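Local atomic coordinates of putative sporulation-specific glycosylase ydhD (Bacillus subtilis subsp. subtilis str. 168, PDB entry 3CZ8), a protein that probably hydrolyses glycosidic bonds in a polysaccharide during sporulation, acting through the family 18 glycosyl hydrolase domain that forms this chain. Residues 256-261 / 265-270; 241-246 / 281-286; 270-273 / 277-280; 183-188 / 194-199. The protein carries 1 engineered substitution. All coordinates share one frame; numbering follows the deposited sequence. Where two conformers were deposited one is given.

Interactions 1 and 3 are successive hairpins of one antiparallel sheet: they share strand 265-271 and Y270, and their centres lie about 13 Å apart. Interaction 2 closes a chain loop that encloses both, and it reaches interaction 1 where F268 CZ comes 3.2 Å from A246 O and interaction 3 where A246 CB lies 4.0 Å from V280 CG1. Interaction 4 comes earlier in the chain, at the barrel end of this layer; it packs against interaction 2 through W281 and P194 and against interaction 1 through S265. It is also the link to the predicted proton donor E120, whose side chain is about 6 Å from that of Y183, while interactions 1 to 3 lie away from that residue.

Interaction 1 (256-261 / 265-270); sequences PIQYSA and SPFFRY
CG of F267 sits between the backbone N and the carbonyl carbon (chi1 71°), and Q258, turned to a first torsion of only 31° and extended beyond CG, lays its side chain over one face of the F267 ring. The Q258 amide and the phenyl plane are nearly parallel, 9° apart, and Q258 CG stands 3.9 Å from the F267 ring centroid, a CH-pi contact. W281 stacks on the other face, which leaves the ring sandwiched. Without the F267 phenyl, as with a serine here, Q258 and W281 would probably face a gap, and the glutamine chain would be freer to turn. Beneath these side chains Q258 and F267 form an antiparallel hydrogen-bonded pair, with F267 N to Q258 O at 2.9 Å and Q258 N to F267 O at 3.0 Å. This hairpin makes the 258-260 end of a five-stranded antiparallel sheet, part of the alpha+beta insertion between the last two barrel strands, as in many family 18 chitinases. On the Y259 and P266 side, the Y259 ring has S265 N over one face and its CE1 lies 4.3 Å from P266 CD; its hydroxyl bonds to Q264. At the other end one water bridges the two segments, giving to P256 O at 2.8 Å and Q258 OE1 at 3.1 Å while it accepts from R269 N at 3.1 Å. R269 itself pairs with E279.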
loop_
_atom_site.group_PDB
_atom_site.type_symbol
_atom_site.label_atom_id
_atom_site.label_comp_id
_atom_site.label_asym_id
_atom_site.label_seq_id
_atom_site.Cartn_x
_atom_site.Cartn_y
_atom_site.Cartn_z
ATOM N N PRO A 256 -10.112 -15.390 -16.413
ATOM C CA PRO A 256 -8.825 -16.089 -16.502
ATOM C C PRO A 256 -7.655 -15.128 -16.743
ATOM O O PRO A 256 -7.753 -14.216 -17.574
ATOM C CB PRO A 256 -9.013 -17.033 -17.698
ATOM C CG PRO A 256 -10.101 -16.418 -18.514
ATOM C CD PRO A 256 -10.997 -15.692 -17.556
ATOM N N ILE A 257 -6.569 -15.334 -16.002
ATOM C CA ILE A 257 -5.383 -14.488 -16.107
ATOM C C ILE A 257 -4.453 -15.023 -17.188
ATOM O O ILE A 257 -3.807 -16.068 -17.017
ATOM C CB ILE A 257 -4.638 -14.353 -14.756
ATOM C CG1 ILE A 257 -5.564 -13.754 -13.690
ATOM C CG2 ILE A 257 -3.382 -13.485 -14.914
ATOM C CD1 ILE A 257 -5.064 -13.917 -12.256
ATOM N N GLN A 258 -4.410 -14.308 -18.310
ATOM C CA GLN A 258 -3.526 -14.668 -19.418
ATOM C C GLN A 258 -2.208 -13.893 -19.390
ATOM O O GLN A 258 -2.050 -12.941 -18.626
ATOM C CB GLN A 258 -4.237 -14.552 -20.775
ATOM C CG GLN A 258 -5.305 -13.481 -20.863
ATOM C CD GLN A 258 -6.201 -13.637 -22.078
ATOM O OE1 GLN A 258 -7.229 -12.970 -22.188
ATOM N NE2 GLN A 258 -5.814 -14.515 -22.999
ATOM N N TYR A 259 -1.266 -14.322 -20.225
ATOM C CA TYR A 259 0.100 -13.826 -20.182
ATOM C C TYR A 259 0.609 -13.541 -21.592
ATOM O O TYR A 259 0.638 -14.435 -22.443
ATOM C CB TYR A 259 0.993 -14.862 -19.493
ATOM C CG TYR A 259 2.351 -14.358 -19.066
ATOM C CD1 TYR A 259 2.504 -13.624 -17.889
ATOM C CD2 TYR A 259 3.489 -14.632 -19.824
ATOM C CE1 TYR A 259 3.753 -13.165 -17.482
ATOM C CE2 TYR A 259 4.742 -14.179 -19.428
ATOM C CZ TYR A 259 4.866 -13.446 -18.256
ATOM O OH TYR A 259 6.101 -12.996 -17.858
ATOM N N SER A 260 0.995 -12.290 -21.835
ATOM C CA SER A 260 1.577 -11.902 -23.116
ATOM C C SER A 260 2.992 -12.450 -23.231
ATOM O O SER A 260 3.814 -12.250 -22.339
ATOM C CB SER A 260 1.582 -10.383 -23.277
ATOM O OG SER A 260 2.200 -10.009 -24.493
ATOM N N ALA A 261 3.259 -13.163 -24.321
ATOM C CA ALA A 261 4.572 -13.751 -24.563
ATOM C C ALA A 261 5.575 -12.675 -24.968
ATOM O O ALA A 261 6.719 -12.678 -24.503
ATOM C CB ALA A 261 4.482 -14.834 -25.631
ATOM N N SER A 265 3.980 -9.833 -19.595
ATOM C CA SER A 265 3.111 -9.074 -18.705
ATOM C C SER A 265 1.757 -9.774 -18.609
ATOM O O SER A 265 1.196 -10.173 -19.639
ATOM C CB SER A 265 2.924 -7.650 -19.234
ATOM O OG SER A 265 4.168 -6.992 -19.390
ATOM N N PRO A 266 1.233 -9.949 -17.377
ATOM C CA PRO A 266 -0.097 -10.536 -17.243
ATOM C C PRO A 266 -1.206 -9.544 -17.565
ATOM O O PRO A 266 -1.054 -8.338 -17.345
ATOM C CB PRO A 266 -0.154 -10.951 -15.773
ATOM C CG PRO A 266 0.757 -10.014 -15.079
ATOM C CD PRO A 266 1.833 -9.647 -16.063
ATOM N N PHE A 267 -2.305 -10.065 -18.097
ATOM C CA PHE A 267 -3.486 -9.264 -18.403
ATOM C C PHE A 267 -4.750 -10.105 -18.338
ATOM O O PHE A 267 -4.685 -11.332 -18.408
ATOM C CB PHE A 267 -3.355 -8.554 -19.764
ATOM C CG PHE A 267 -3.435 -9.466 -20.962
ATOM C CD1 PHE A 267 -4.575 -9.479 -21.760
ATOM C CD2 PHE A 267 -2.366 -10.294 -21.309
ATOM C CE1 PHE A 267 -4.656 -10.314 -22.871
ATOM C CE2 PHE A 267 -2.440 -11.131 -22.416
ATOM C CZ PHE A 267 -3.583 -11.141 -23.199
ATOM N N PHE A 268 -5.891 -9.441 -18.174
ATOM C CA PHE A 268 -7.187 -10.094 -18.313
ATOM C C PHE A 268 -8.266 -9.110 -18.736
ATOM O O PHE A 268 -8.097 -7.898 -18.605
ATOM C CB PHE A 268 -7.595 -10.855 -17.037
ATOM C CG PHE A 268 -7.809 -9.984 -15.828
ATOM C CD1 PHE A 268 -9.074 -9.497 -15.516
ATOM C CD2 PHE A 268 -6.751 -9.688 -14.974
ATOM C CE1 PHE A 268 -9.277 -8.712 -14.384
ATOM C CE2 PHE A 268 -6.943 -8.900 -13.852
ATOM C CZ PHE A 268 -8.216 -8.416 -13.552
ATOM N N ARG A 269 -9.369 -9.646 -19.251
ATOM C CA ARG A 269 -10.551 -8.844 -19.557
ATOM C C ARG A 269 -11.767 -9.391 -18.819
ATOM O O ARG A 269 -11.827 -10.584 -18.510
ATOM C CB ARG A 269 -10.812 -8.809 -21.066
ATOM C CG ARG A 269 -9.752 -8.074 -21.871
ATOM C CD ARG A 269 -10.036 -8.122 -23.364
ATOM N NE ARG A 269 -8.999 -7.425 -24.121
ATOM C CZ ARG A 269 -7.929 -8.009 -24.657
ATOM N NH1 ARG A 269 -7.743 -9.319 -24.536
ATOM N NH2 ARG A 269 -7.042 -7.280 -25.321
ATOM N N TYR A 270 -12.720 -8.511 -18.523
ATOM C CA TYR A 270 -13.991 -8.902 -17.914
ATOM C C TYR A 270 -15.100 -7.923 -18.292
ATOM O O TYR A 270 -14.823 -6.816 -18.755
ATOM C CB TYR A 270 -13.866 -9.016 -16.383
ATOM C CG TYR A 270 -13.633 -7.709 -15.638
ATOM C CD1 TYR A 270 -14.706 -6.912 -15.233
ATOM C CD2 TYR A 270 -12.341 -7.285 -15.320
ATOM C CE1 TYR A 270 -14.497 -5.710 -14.550
ATOM C CE2 TYR A 270 -12.119 -6.093 -14.623
ATOM C CZ TYR A 270 -13.204 -5.316 -14.239
ATOM O OH TYR A 270 -13.007 -4.141 -13.561
HETATM O O HOH W 1 -9.012 -12.728 -19.638
#

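Interaction 2 (241-246 / 281-286); sequences ISNQNA and WFEGVR. Engineered in segment 281-286: G284 (natural residue Asp).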
loop_
_atom_site.group_PDB
_atom_site.type_symbol
_atom_site.label_atom_id
_atom_site.label_comp_id
_atom_site.label_asym_id
_atom_site.label_seq_id
_atom_site.Cartn_x
_atom_site.Cartn_y
_atom_site.Cartn_z
ATOM N N ILE A 241 -4.662 0.582 -9.671
ATOM C CA ILE A 241 -4.848 -0.453 -8.658
ATOM C C ILE A 241 -3.544 -1.211 -8.416
ATOM O O ILE A 241 -2.666 -1.237 -9.280
ATOM C CB ILE A 241 -5.997 -1.451 -9.040
ATOM C CG1 ILE A 241 -5.654 -2.258 -10.296
ATOM C CG2 ILE A 241 -7.340 -0.732 -9.212
ATOM C CD1 ILE A 241 -6.703 -3.284 -10.658
ATOM N N SER A 242 -3.412 -1.810 -7.236
ATOM C CA SER A 242 -2.224 -2.587 -6.906
ATOM C C SER A 242 -2.258 -3.908 -7.664
ATOM O O SER A 242 -3.295 -4.293 -8.207
ATOM C CB SER A 242 -2.114 -2.820 -5.388
ATOM O OG SER A 242 -2.882 -3.942 -4.968
ATOM N N ASN A 243 -1.123 -4.596 -7.703
ATOM C CA ASN A 243 -1.046 -5.886 -8.363
ATOM C C ASN A 243 -1.932 -6.939 -7.698
ATOM O O ASN A 243 -2.531 -7.761 -8.388
ATOM C CB ASN A 243 0.405 -6.344 -8.471
ATOM C CG ASN A 243 1.228 -5.443 -9.380
ATOM O OD1 ASN A 243 0.808 -5.117 -10.492
ATOM N ND2 ASN A 243 2.395 -5.022 -8.907
ATOM N N GLN A 244 -2.037 -6.882 -6.369
ATOM C CA GLN A 244 -2.957 -7.752 -5.640
ATOM C C GLN A 244 -4.419 -7.407 -5.942
ATOM O O GLN A 244 -5.240 -8.313 -6.102
ATOM C CB GLN A 244 -2.697 -7.723 -4.132
ATOM C CG GLN A 244 -3.368 -8.885 -3.405
ATOM C CD GLN A 244 -3.149 -8.873 -1.917
ATOM O OE1 GLN A 244 -2.025 -8.710 -1.439
ATOM N NE2 GLN A 244 -4.228 -9.064 -1.166
ATOM N N ASN A 245 -4.726 -6.110 -6.046
ATOM C CA ASN A 245 -6.060 -5.642 -6.466
ATOM C C ASN A 245 -6.511 -6.195 -7.808
ATOM O O ASN A 245 -7.681 -6.525 -7.975
ATOM C CB ASN A 245 -6.128 -4.119 -6.540
ATOM C CG ASN A 245 -6.045 -3.452 -5.193
ATOM O OD1 ASN A 245 -5.728 -2.268 -5.115
ATOM N ND2 ASN A 245 -6.338 -4.194 -4.126
ATOM N N ALA A 246 -5.582 -6.271 -8.761
ATOM C CA ALA A 246 -5.845 -6.878 -10.062
ATOM C C ALA A 246 -6.227 -8.353 -9.948
ATOM O O ALA A 246 -7.187 -8.797 -10.573
ATOM C CB ALA A 246 -4.646 -6.705 -10.972
ATOM N N TRP A 281 -4.104 -4.592 -17.041
ATOM C CA TRP A 281 -2.692 -4.978 -17.130
ATOM C C TRP A 281 -1.995 -4.694 -15.802
ATOM O O TRP A 281 -2.191 -3.633 -15.203
ATOM C CB TRP A 281 -1.991 -4.190 -18.243
ATOM C CG TRP A 281 -2.418 -4.583 -19.618
ATOM C CD1 TRP A 281 -3.513 -4.123 -20.299
ATOM C CD2 TRP A 281 -1.762 -5.515 -20.489
ATOM N NE1 TRP A 281 -3.580 -4.717 -21.536
ATOM C CE2 TRP A 281 -2.521 -5.577 -21.679
ATOM C CE3 TRP A 281 -0.616 -6.319 -20.372
ATOM C CZ2 TRP A 281 -2.163 -6.400 -22.755
ATOM C CZ3 TRP A 281 -0.260 -7.141 -21.445
ATOM C CH2 TRP A 281 -1.034 -7.171 -22.620
ATOM N N PHE A 282 -1.168 -5.637 -15.354
ATOM C CA PHE A 282 -0.548 -5.560 -14.037
ATOM C C PHE A 282 0.752 -6.357 -14.029
ATOM O O PHE A 282 1.315 -6.630 -15.086
ATOM C CB PHE A 282 -1.524 -6.028 -12.932
ATOM C CG PHE A 282 -1.918 -7.487 -13.025
ATOM C CD1 PHE A 282 -2.828 -7.924 -13.980
ATOM C CD2 PHE A 282 -1.402 -8.416 -12.128
ATOM C CE1 PHE A 282 -3.190 -9.263 -14.057
ATOM C CE2 PHE A 282 -1.758 -9.757 -12.198
ATOM C CZ PHE A 282 -2.648 -10.180 -13.164
ATOM N N GLU A 283 1.241 -6.690 -12.837
ATOM C CA GLU A 283 2.452 -7.490 -12.668
ATOM C C GLU A 283 2.184 -8.665 -11.733
ATOM O O GLU A 283 1.575 -8.494 -10.676
ATOM C CB GLU A 283 3.577 -6.635 -12.083
ATOM C CG GLU A 283 4.090 -5.536 -12.997
ATOM C CD GLU A 283 5.047 -6.038 -14.065
ATOM O OE1 GLU A 283 5.808 -6.988 -13.797
ATOM O OE2 GLU A 283 5.049 -5.467 -15.171
ATOM N N GLY A 284 2.638 -9.852 -12.129
ATOM C CA GLY A 284 2.552 -11.045 -11.286
ATOM C C GLY A 284 3.922 -11.594 -10.918
ATOM O O GLY A 284 4.936 -10.913 -11.100
ATOM N N VAL A 285 3.948 -12.829 -10.416
ATOM C CA VAL A 285 5.177 -13.474 -9.949
ATOM C C VAL A 285 6.124 -13.804 -11.107
ATOM O O VAL A 285 7.345 -13.680 -10.974
ATOM C CB VAL A 285 4.881 -14.758 -9.123
ATOM C CG1 VAL A 285 6.091 -15.163 -8.285
ATOM C CG2 VAL A 285 3.671 -14.556 -8.221
ATOM N N ARG A 286 5.548 -14.202 -12.239
ATOM C CA ARG A 286 6.313 -14.567 -13.432
ATOM C C ARG A 286 6.964 -13.351 -14.101
ATOM O O ARG A 286 8.118 -13.424 -14.523
ATOM C CB ARG A 286 5.414 -15.299 -14.431
ATOM C CG ARG A 286 6.156 -16.050 -15.529
ATOM C CD ARG A 286 5.180 -16.717 -16.478
ATOM N NE ARG A 286 5.839 -17.291 -17.651
ATOM C CZ ARG A 286 5.200 -17.830 -18.687
ATOM N NH1 ARG A 286 3.871 -17.876 -18.712
ATOM N NH2 ARG A 286 5.891 -18.324 -19.706
#
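N243 lies alongside E283, its atoms meeting the E283 carbonyl, N-H and CB in turn. With CG beside its own backbone N (chi1 -66°), N243 brings CB to 3.3 Å from E283 O, and CG packs against the same carbonyl. OD1 then accepts from E283 N at 2.9 Å; the N-H arrives from above the amide's carbonyl plane, 57° out of it. ND2 passes E283 CB at 3.8 Å and is spent on Q244 OE1 of the second subunit, so one asparagine ties the strand-to-helix link 282-284 and the dimer contact together. N243 opens helix 243-252, which packs across the antiparallel sheet of the insertion domain. At its start N-cap S242 and first-turn N245 form a capping box: N245 N gives to S242 OG at 3.0 Å, and S242 N to N245 OD1 at 3.2 Å. One turn along, A246 sets its methyl over a face of the F282 ring, CB 3.8 Å from the centroid, a CH-pi contact in a buried spot that I247, I257 and P266 also line. The E283 carboxylate forms a salt bridge with K291 of helix 285-297, whose N-cap position is held by the engineered G284.

Interaction 3 (270-273 / 277-280); sequences YSDQ and THEV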
loop_
_atom_site.group_PDB
_atom_site.type_symbol
_atom_site.label_atom_id
_atom_site.label_comp_id
_atom_site.label_asym_id
_atom_site.label_seq_id
_atom_site.Cartn_x
_atom_site.Cartn_y
_atom_site.Cartn_z
ATOM N N TYR A 270 -12.720 -8.511 -18.523
ATOM C CA TYR A 270 -13.991 -8.902 -17.914
ATOM C C TYR A 270 -15.100 -7.923 -18.292
ATOM O O TYR A 270 -14.823 -6.816 -18.755
ATOM C CB TYR A 270 -13.866 -9.016 -16.383
ATOM C CG TYR A 270 -13.633 -7.709 -15.638
ATOM C CD1 TYR A 270 -14.706 -6.912 -15.233
ATOM C CD2 TYR A 270 -12.341 -7.285 -15.320
ATOM C CE1 TYR A 270 -14.497 -5.710 -14.550
ATOM C CE2 TYR A 270 -12.119 -6.093 -14.623
ATOM C CZ TYR A 270 -13.204 -5.316 -14.239
ATOM O OH TYR A 270 -13.007 -4.141 -13.561
ATOM N N SER A 271 -16.349 -8.335 -18.083
ATOM C CA SER A 271 -17.501 -7.449 -18.246
ATOM C C SER A 271 -18.122 -7.192 -16.883
ATOM O O SER A 271 -18.386 -8.131 -16.132
ATOM C CB SER A 271 -18.538 -8.065 -19.189
ATOM O OG SER A 271 -17.985 -8.296 -20.473
ATOM N N ASP A 272 -18.349 -5.923 -16.562
ATOM C CA ASP A 272 -18.897 -5.565 -15.258
ATOM C C ASP A 272 -20.427 -5.686 -15.213
ATOM O O ASP A 272 -21.054 -6.089 -16.207
ATOM C CB ASP A 272 -18.398 -4.183 -14.786
ATOM C CG ASP A 272 -18.795 -3.039 -15.717
ATOM O OD1 ASP A 272 -19.495 -3.269 -16.725
ATOM O OD2 ASP A 272 -18.396 -1.889 -15.427
ATOM N N GLN A 273 -21.013 -5.310 -14.071
ATOM C CA GLN A 273 -22.454 -5.415 -13.824
ATOM C C GLN A 273 -23.281 -4.391 -14.605
ATOM O O GLN A 273 -24.464 -4.180 -14.311
ATOM C CB GLN A 273 -22.738 -5.281 -12.322
ATOM C CG GLN A 273 -22.601 -6.578 -11.534
ATOM C CD GLN A 273 -23.894 -7.376 -11.487
ATOM O OE1 GLN A 273 -24.868 -6.965 -10.853
ATOM N NE2 GLN A 273 -23.903 -8.526 -12.149
ATOM N N THR A 277 -17.048 -3.624 -21.023
ATOM C CA THR A 277 -15.861 -4.464 -21.037
ATOM C C THR A 277 -14.681 -3.693 -20.440
ATOM O O THR A 277 -14.524 -2.489 -20.670
ATOM C CB THR A 277 -15.533 -4.978 -22.454
ATOM O OG1 THR A 277 -16.748 -5.302 -23.138
ATOM C CG2 THR A 277 -14.658 -6.227 -22.390
ATOM N N HIS A 278 -13.885 -4.401 -19.643
ATOM C CA HIS A 278 -12.717 -3.849 -18.983
ATOM C C HIS A 278 -11.473 -4.599 -19.429
ATOM O O HIS A 278 -11.551 -5.776 -19.764
ATOM C CB HIS A 278 -12.847 -4.004 -17.476
ATOM C CG HIS A 278 -13.844 -3.085 -16.847
ATOM N ND1 HIS A 278 -13.471 -2.020 -16.057
ATOM C CD2 HIS A 278 -15.195 -3.086 -16.867
ATOM C CE1 HIS A 278 -14.553 -1.395 -15.626
ATOM N NE2 HIS A 278 -15.613 -2.020 -16.105
ATOM N N GLU A 279 -10.329 -3.915 -19.419
ATOM C CA GLU A 279 -9.035 -4.543 -19.691
ATOM C C GLU A 279 -8.050 -4.141 -18.599
ATOM O O GLU A 279 -7.895 -2.954 -18.291
ATOM C CB GLU A 279 -8.504 -4.141 -21.070
ATOM C CG GLU A 279 -7.237 -4.874 -21.495
ATOM C CD GLU A 279 -6.876 -4.642 -22.958
ATOM O OE1 GLU A 279 -5.726 -4.242 -23.232
ATOM O OE2 GLU A 279 -7.738 -4.866 -23.836
ATOM N N VAL A 280 -7.402 -5.140 -18.009
ATOM C CA VAL A 280 -6.503 -4.925 -16.879
ATOM C C VAL A 280 -5.111 -5.447 -17.216
ATOM O O VAL A 280 -4.968 -6.588 -17.642
ATOM C CB VAL A 280 -7.033 -5.610 -15.584
ATOM C CG1 VAL A 280 -6.135 -5.308 -14.374
ATOM C CG2 VAL A 280 -8.469 -5.190 -15.293
#
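Y270 and H278 face each other near the turn of the beta hairpin made by strands 265-271 and 277-281. Their backbones form an antiparallel hydrogen-bonded pair, tight on one side, with H278 N to Y270 O at 2.7 Å, and longer on the other, with Y270 N to H278 O at 3.2 Å. Both side chains rise from the same face of the sheet. CG of Y270 is flanked by the main-chain N on one side and C on the other (chi1 68°), and the ring leans across the strand until H278 CB sits over its face, 3.6 Å from the Y270 centroid. The two ring planes are only 7° apart but offset, so that the hydroxyl end of Y270, rather than its ring centre, lies over the imidazole. V280 CG2 meets the tyrosine edge, 3.8 Å from Y270 CE2, and Y253 adds another stacked ring. H278 NE2 donates to D272 OD2 at 2.9 Å. The carboxylate oxygen lies in the imidazole plane, yet the N-H reaches it from above the carboxylate plane. D272 OD2 has a second partner in R276, a salt bridge across the turn. H278 ND1 bonds to D227, whose other oxygen bonds to Y270 OH. With a carboxylate at each nitrogen the imidazole is held in its plane and may well be doubly protonated. On the opposite sheet face S271 and T277 form the next, non-hydrogen-bonded pair. Such a hairpin, carrying a polar network among stacked rings, belongs here to the antiparallel sheet of the alpha+beta insertion found in many family 18 TIM-barrel chitinases.

Interaction 4 (183-188 / 194-199); sequences YDWHHA and PVAPIT
V195 O receives the one clear hydrogen bond between 183-188 and 194-199, from W185 N at 3.2 Å. The same carbonyl takes a CA-H contact from Y183 CA at 3.4 Å and lies at the W185 indole edge, in its plane, 3.6 Å from W185 CE3. A second carbonyl meets a ring edge too: P194 O lies in the imidazole plane of H186, 3.0 Å from H186 CD2. CG of H186 turns anti to its carbonyl carbon (chi1 -58°), which sets the imidazole alongside P194, and ND1 bonds to E191 O in the intervening loop. Replacing H186 by an alanine is likely to leave E191 O without this mate and open a gap beside the P194 ring. Apolar contacts follow. In the conformer described for V195, its CG1 reaches Y183 CB at 3.9 Å and D184 packs along its side chain, while D184 OD1 bonds to Y226. A196 CB comes to 4.3 Å from Y183 CB, and P197 CD rests obliquely against W185 CE3 at 3.8 Å. Y183 and D184 belong to the family 18 Met-x-Tyr-Asp signature at the C-terminal end of the sixth barrel strand, and Y183 lies close to the predicted proton donor E120 and a bound glycerol, consistent with a place in the substrate cleft. The contact closes the loop between strand 177-181 and helix 198-208, with W185 lying on that helix and V195 and H186 resting on strand 225-229.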
loop_
_atom_site.group_PDB
_atom_site.type_symbol
_atom_site.label_atom_id
_atom_site.label_comp_id
_atom_site.label_asym_id
_atom_site.label_seq_id
_atom_site.Cartn_x
_atom_site.Cartn_y
_atom_site.Cartn_z
ATOM N N TYR A 183 8.440 1.867 -15.746
ATOM C CA TYR A 183 7.017 1.524 -15.766
ATOM C C TYR A 183 6.216 2.702 -16.292
ATOM O O TYR A 183 6.788 3.761 -16.570
ATOM C CB TYR A 183 6.510 1.119 -14.367
ATOM C CG TYR A 183 6.837 2.091 -13.254
ATOM C CD1 TYR A 183 6.057 3.225 -13.037
ATOM C CD2 TYR A 183 7.917 1.866 -12.406
ATOM C CE1 TYR A 183 6.360 4.122 -12.024
ATOM C CE2 TYR A 183 8.221 2.755 -11.382
ATOM C CZ TYR A 183 7.438 3.878 -11.201
ATOM O OH TYR A 183 7.730 4.765 -10.192
ATOM N N ASP A 184 4.899 2.513 -16.399
ATOM C CA ASP A 184 3.957 3.530 -16.903
ATOM C C ASP A 184 4.125 3.857 -18.387
ATOM O O ASP A 184 3.841 4.981 -18.816
ATOM C CB ASP A 184 3.940 4.812 -16.044
ATOM C CG ASP A 184 3.102 4.665 -14.792
ATOM O OD1 ASP A 184 2.550 3.571 -14.569
ATOM O OD2 ASP A 184 2.990 5.647 -14.032
ATOM N N TRP A 185 4.571 2.865 -19.161
ATOM C CA TRP A 185 4.515 2.928 -20.622
ATOM C C TRP A 185 3.062 2.986 -21.078
ATOM O O TRP A 185 2.740 3.599 -22.095
ATOM C CB TRP A 185 5.243 1.740 -21.254
ATOM C CG TRP A 185 6.703 2.008 -21.478
ATOM C CD1 TRP A 185 7.256 2.766 -22.477
ATOM C CD2 TRP A 185 7.797 1.534 -20.684
ATOM N NE1 TRP A 185 8.623 2.790 -22.354
ATOM C CE2 TRP A 185 8.985 2.045 -21.262
ATOM C CE3 TRP A 185 7.891 0.726 -19.541
ATOM C CZ2 TRP A 185 10.255 1.770 -20.737
ATOM C CZ3 TRP A 185 9.154 0.449 -19.021
ATOM C CH2 TRP A 185 10.319 0.973 -19.617
ATOM N N HIS A 186 2.195 2.340 -20.305
ATOM C CA HIS A 186 0.768 2.596 -20.351
ATOM C C HIS A 186 0.323 2.903 -18.937
ATOM O O HIS A 186 0.844 2.326 -17.978
ATOM C CB HIS A 186 0.016 1.394 -20.909
ATOM C CG HIS A 186 0.464 0.995 -22.278
ATOM N ND1 HIS A 186 -0.109 1.500 -23.425
ATOM C CD2 HIS A 186 1.439 0.152 -22.685
ATOM C CE1 HIS A 186 0.486 0.973 -24.478
ATOM N NE2 HIS A 186 1.428 0.149 -24.057
ATOM N N HIS A 187 -0.635 3.817 -18.818
ATOM C CA HIS A 187 -1.053 4.358 -17.530
ATOM C C HIS A 187 -2.508 4.831 -17.575
ATOM O O HIS A 187 -3.224 4.554 -18.542
ATOM C CB HIS A 187 -0.115 5.499 -17.101
ATOM C CG HIS A 187 -0.009 6.607 -18.105
ATOM N ND1 HIS A 187 -0.734 7.774 -18.004
ATOM C CD2 HIS A 187 0.738 6.726 -19.229
ATOM C CE1 HIS A 187 -0.444 8.562 -19.024
ATOM N NE2 HIS A 187 0.445 7.948 -19.783
ATOM N N ALA A 188 -2.924 5.557 -16.536
ATOM C CA ALA A 188 -4.319 5.996 -16.358
ATOM C C ALA A 188 -4.818 6.967 -17.429
ATOM O O ALA A 188 -6.014 7.007 -17.728
ATOM C CB ALA A 188 -4.522 6.594 -14.957
ATOM N N PRO A 194 0.540 -3.057 -21.521
ATOM C CA PRO A 194 1.453 -3.456 -20.445
ATOM C C PRO A 194 2.137 -2.271 -19.781
ATOM O O PRO A 194 2.647 -1.386 -20.469
ATOM C CB PRO A 194 2.480 -4.340 -21.159
ATOM C CG PRO A 194 2.384 -3.959 -22.595
ATOM C CD PRO A 194 0.963 -3.603 -22.823
ATOM N N VAL A 195 2.135 -2.265 -18.452
ATOM C CA VAL A 195 2.712 -1.179 -17.667
ATOM C C VAL A 195 4.237 -1.108 -17.822
ATOM O O VAL A 195 4.820 -0.025 -17.925
ATOM C CB VAL A 195 2.329 -1.336 -16.184
ATOM C CG1 VAL A 195 3.064 -0.342 -15.340
ATOM C CG2 VAL A 195 0.820 -1.171 -16.002
ATOM N N ALA A 196 4.867 -2.279 -17.842
ATOM C CA ALA A 196 6.311 -2.381 -17.967
ATOM C C ALA A 196 6.679 -3.550 -18.881
ATOM O O ALA A 196 7.176 -4.584 -18.409
ATOM C CB ALA A 196 6.944 -2.538 -16.597
ATOM N N PRO A 197 6.438 -3.390 -20.199
ATOM C CA PRO A 197 6.738 -4.482 -21.122
ATOM C C PRO A 197 8.237 -4.758 -21.156
ATOM O O PRO A 197 9.039 -3.815 -21.139
ATOM C CB PRO A 197 6.236 -3.958 -22.472
ATOM C CG PRO A 197 6.190 -2.486 -22.339
ATOM C CD PRO A 197 5.916 -2.197 -20.898
ATOM N N ILE A 198 8.601 -6.039 -21.176
ATOM C CA ILE A 198 10.000 -6.468 -21.076
ATOM C C ILE A 198 10.828 -6.019 -22.291
ATOM O O ILE A 198 12.049 -5.853 -22.200
ATOM C CB ILE A 198 10.099 -8.004 -20.817
ATOM C CG1 ILE A 198 11.350 -8.352 -19.989
ATOM C CG2 ILE A 198 9.968 -8.807 -22.123
ATOM C CD1 ILE A 198 12.503 -8.934 -20.786
ATOM N N THR A 199 10.132 -5.790 -23.404
ATOM C CA THR A 199 10.710 -5.274 -24.634
ATOM C C THR A 199 11.224 -3.843 -24.445
ATOM O O THR A 199 12.320 -3.507 -24.889
ATOM C CB THR A 199 9.686 -5.336 -25.800
ATOM O OG1 THR A 199 8.444 -4.746 -25.392
ATOM C CG2 THR A 199 9.430 -6.780 -26.216
#